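Beta sliding clamp (Borrelia burgdorferi, PDB 6DJ8) probably encircles DNA as a ring-shaped head-to-tail homodimer, tethering DNA polymerases and other proteins to it and making them processive. Local coordinates at residues D148-I153 against V216-P221. Numbering follows the deposited sequence.
Sequences DYTFGI and VNFIVP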
ATOM      1  N   ASP A 148     -11.961   9.806 -41.512  1.00 88.92           N
ATOM      2  CA  ASP A 148     -11.083   9.399 -42.603  1.00 86.52           C
ATOM      3  C   ASP A 148      -9.660   9.237 -42.076  1.00 87.00           C
ATOM      4  O   ASP A 148      -9.044  10.206 -41.618  1.00 83.02           O
ATOM      5  CB  ASP A 148     -11.127  10.417 -43.740  1.00 89.23           C
ATOM      6  N   TYR A 149      -9.153   8.011 -42.120  1.00 80.67           N
ATOM      7  CA  TYR A 149      -7.814   7.711 -41.638  1.00 78.24           C
ATOM      8  C   TYR A 149      -6.751   8.055 -42.671  1.00 76.36           C
ATOM      9  O   TYR A 149      -6.882   7.726 -43.853  1.00 73.03           O
ATOM     10  CB  TYR A 149      -7.727   6.241 -41.234  1.00 79.79           C
ATOM     11  CG  TYR A 149      -8.681   5.930 -40.105  1.00 84.86           C
ATOM     12  CD1 TYR A 149      -8.781   6.787 -39.016  1.00 84.32           C
ATOM     13  CD2 TYR A 149      -9.510   4.816 -40.142  1.00 89.98           C
ATOM     14  CE1 TYR A 149      -9.654   6.532 -37.980  1.00 85.05           C
ATOM     15  CE2 TYR A 149     -10.397   4.549 -39.102  1.00 90.58           C
ATOM     16  CZ  TYR A 149     -10.463   5.416 -38.024  1.00 86.59           C
ATOM     17  OH  TYR A 149     -11.335   5.170 -36.982  1.00 82.05           O
ATOM     18  N   THR A 150      -5.707   8.746 -42.223  1.00 68.24           N
ATOM     19  CA  THR A 150      -4.618   9.145 -43.103  1.00 71.18           C
ATOM     20  C   THR A 150      -3.499   8.111 -43.121  1.00 76.58           C
ATOM     21  O   THR A 150      -2.798   7.979 -44.131  1.00 74.39           O
ATOM     22  CB  THR A 150      -4.096  10.530 -42.686  1.00 76.11           C
ATOM     23  OG1 THR A 150      -4.865  11.544 -43.352  1.00 77.24           O
ATOM     24  CG2 THR A 150      -2.609  10.723 -43.013  1.00 74.86           C
ATOM     25  N   PHE A 151      -3.345   7.338 -42.050  1.00 66.55           N
ATOM     26  CA  PHE A 151      -2.267   6.364 -42.000  1.00 64.59           C
ATOM     27  C   PHE A 151      -2.577   5.354 -40.901  1.00 61.91           C
ATOM     28  O   PHE A 151      -3.167   5.707 -39.876  1.00 57.16           O
ATOM     29  CB  PHE A 151      -0.930   7.110 -41.801  1.00 68.47           C
ATOM     30  CG  PHE A 151       0.031   6.467 -40.843  1.00 67.37           C
ATOM     31  CD1 PHE A 151       0.653   5.272 -41.149  1.00 68.53           C
ATOM     32  CD2 PHE A 151       0.376   7.107 -39.664  1.00 63.04           C
ATOM     33  CE1 PHE A 151       1.553   4.698 -40.263  1.00 67.16           C
ATOM     34  CE2 PHE A 151       1.282   6.540 -38.779  1.00 63.20           C
ATOM     35  CZ  PHE A 151       1.871   5.335 -39.079  1.00 65.22           C
ATOM     36  N   GLY A 152      -2.248   4.092 -41.161  1.00 61.09           N
ATOM     37  CA  GLY A 152      -2.458   3.024 -40.195  1.00 57.00           C
ATOM     38  C   GLY A 152      -1.363   1.988 -40.297  1.00 60.11           C
ATOM     39  O   GLY A 152      -0.794   1.762 -41.372  1.00 56.61           O
ATOM     40  N   ILE A 153      -1.065   1.344 -39.167  1.00 44.55           N
ATOM     41  CA  ILE A 153      -0.128   0.228 -39.112  1.00 39.32           C
ATOM     42  C   ILE A 153      -0.717  -0.863 -38.234  1.00 44.25           C
ATOM     43  O   ILE A 153      -1.611  -0.622 -37.422  1.00 46.96           O
ATOM     44  CB  ILE A 153       1.255   0.608 -38.541  1.00 50.51           C
ATOM     45  CG1 ILE A 153       1.083   1.331 -37.210  1.00 50.70           C
ATOM     46  CG2 ILE A 153       2.038   1.442 -39.535  1.00 53.49           C
ATOM     47  CD1 ILE A 153       2.359   1.415 -36.411  1.00 52.41           C
ATOM     48  N   VAL A 216       4.125  11.423 -41.502  1.00 50.86           N
ATOM     49  CA  VAL A 216       3.858  11.088 -40.108  1.00 42.10           C
ATOM     50  C   VAL A 216       4.258  12.303 -39.293  1.00 42.75           C
ATOM     51  O   VAL A 216       5.442  12.648 -39.236  1.00 42.91           O
ATOM     52  CB  VAL A 216       4.637   9.846 -39.662  1.00 46.23           C
ATOM     53  CG1 VAL A 216       4.287   9.446 -38.217  1.00 38.06           C
ATOM     54  CG2 VAL A 216       4.414   8.710 -40.647  1.00 40.75           C
ATOM     55  N   ASN A 217       3.281  12.950 -38.660  1.00 40.95           N
ATOM     56  CA  ASN A 217       3.557  14.123 -37.843  1.00 41.16           C
ATOM     57  C   ASN A 217       2.404  14.304 -36.863  1.00 47.60           C
ATOM     58  O   ASN A 217       1.532  15.150 -37.075  1.00 39.93           O
ATOM     59  CB  ASN A 217       3.764  15.368 -38.739  1.00 45.14           C
ATOM     60  CG  ASN A 217       3.984  16.639 -37.928  1.00 53.79           C
ATOM     61  OD1 ASN A 217       4.560  16.600 -36.835  1.00 52.48           O
ATOM     62  ND2 ASN A 217       3.546  17.770 -38.462  1.00 50.14           N
ATOM     63  N   PHE A 218       2.393  13.505 -35.787  1.00 37.02           N
ATOM     64  CA  PHE A 218       1.255  13.427 -34.881  1.00 40.77           C
ATOM     65  C   PHE A 218       1.734  13.442 -33.440  1.00 42.83           C
ATOM     66  O   PHE A 218       2.743  12.815 -33.106  1.00 34.93           O
ATOM     67  CB  PHE A 218       0.424  12.151 -35.121  1.00 41.29           C
ATOM     68  CG  PHE A 218       0.084  11.907 -36.572  1.00 48.51           C
ATOM     69  CD1 PHE A 218      -0.857  12.693 -37.213  1.00 49.22           C
ATOM     70  CD2 PHE A 218       0.700  10.888 -37.284  1.00 45.16           C
ATOM     71  CE1 PHE A 218      -1.177  12.477 -38.561  1.00 48.79           C
ATOM     72  CE2 PHE A 218       0.397  10.668 -38.625  1.00 51.39           C
ATOM     73  CZ  PHE A 218      -0.549  11.465 -39.268  1.00 49.28           C
ATOM     74  N   ILE A 219       0.983  14.140 -32.591  1.00 39.31           N
ATOM     75  CA  ILE A 219       1.266  14.256 -31.167  1.00 38.00           C
ATOM     76  C   ILE A 219       0.070  13.691 -30.417  1.00 42.24           C
ATOM     77  O   ILE A 219      -1.040  14.233 -30.515  1.00 37.83           O
ATOM     78  CB  ILE A 219       1.527  15.706 -30.741  1.00 39.46           C
ATOM     79  CG1 ILE A 219       2.647  16.327 -31.584  1.00 43.70           C
ATOM     80  CG2 ILE A 219       1.858  15.778 -29.247  1.00 37.74           C
ATOM     81  CD1 ILE A 219       2.660  17.803 -31.517  1.00 44.32           C
ATOM     82  N   VAL A 220       0.301  12.620 -29.673  1.00 34.09           N
ATOM     83  CA  VAL A 220      -0.741  11.882 -28.959  1.00 36.47           C
ATOM     84  C   VAL A 220      -0.534  12.068 -27.459  1.00 31.56           C
ATOM     85  O   VAL A 220       0.550  11.763 -26.956  1.00 38.09           O
ATOM     86  CB  VAL A 220      -0.710  10.387 -29.311  1.00 37.25           C
ATOM     87  CG1 VAL A 220      -1.852   9.661 -28.592  1.00 40.46           C
ATOM     88  CG2 VAL A 220      -0.802  10.196 -30.824  1.00 36.61           C
ATOM     89  N   PRO A 221      -1.537  12.523 -26.719  1.00 37.99           N
ATOM     90  CA  PRO A 221      -1.374  12.666 -25.267  1.00 37.03           C
ATOM     91  C   PRO A 221      -0.944  11.350 -24.654  1.00 31.66           C
ATOM     92  O   PRO A 221      -1.407  10.278 -25.048  1.00 30.37           O
ATOM     93  CB  PRO A 221      -2.761  13.097 -24.778  1.00 34.70           C
ATOM     94  CG  PRO A 221      -3.391  13.755 -25.985  1.00 47.12           C
ATOM     95  CD  PRO A 221      -2.906  12.895 -27.130  1.00 42.01           C
TER
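Two phenylalanines, Phe151 and Phe218, meet between the edge strands of the two sheets that contribute to the central domain of the sliding clamp, each of which continues into a neighbouring domain. Strand 151-156 is the outermost in this chain of a sheet that runs on through 237-242, whereas strand 218-221 borders the other sheet next to 182-187; the contact joins them through side chains. The closest approach is Phe151 CD2 to Phe218 CE2, 3.7 Å. Seen from Phe151, CE2 of Phe218 arrives at the edge, near the ring plane, and the two side chains run at a slant to one another. Phe218 gets there by setting CG anti to its own carbonyl carbon (chi1 -49°). Val216 bears on the Phe151 ring too: its CG2 sits 4.2 Å above the plane, offset toward the rim, over one face. Its other methyl, CG1, lies 4.2 Å from Phe151 CE2. On the exposed side Thr150 adds a methyl, CG2, to the edge of the Phe218 ring, 4.3 Å from CZ. Phe242 of strand 237-242 links the pair: its ring stacks on Phe218 and meets Phe151 with planes only about 5° apart. Thr150 and Phe151 both share backbone hydrogen bonds with Phe242, a classic beta bulge in which both residues face Phe242. The bulge thus has both Thr150 and Phe151 directing their CB atoms toward segment 216-221, one bringing a methyl and the other an aromatic ring. Across the two segments the contact is purely apolar, joining the sheets by shape and hydrophobic burial rather than by directional polar bonds, with Phe151 and Val216 buried and Phe218 only partly so.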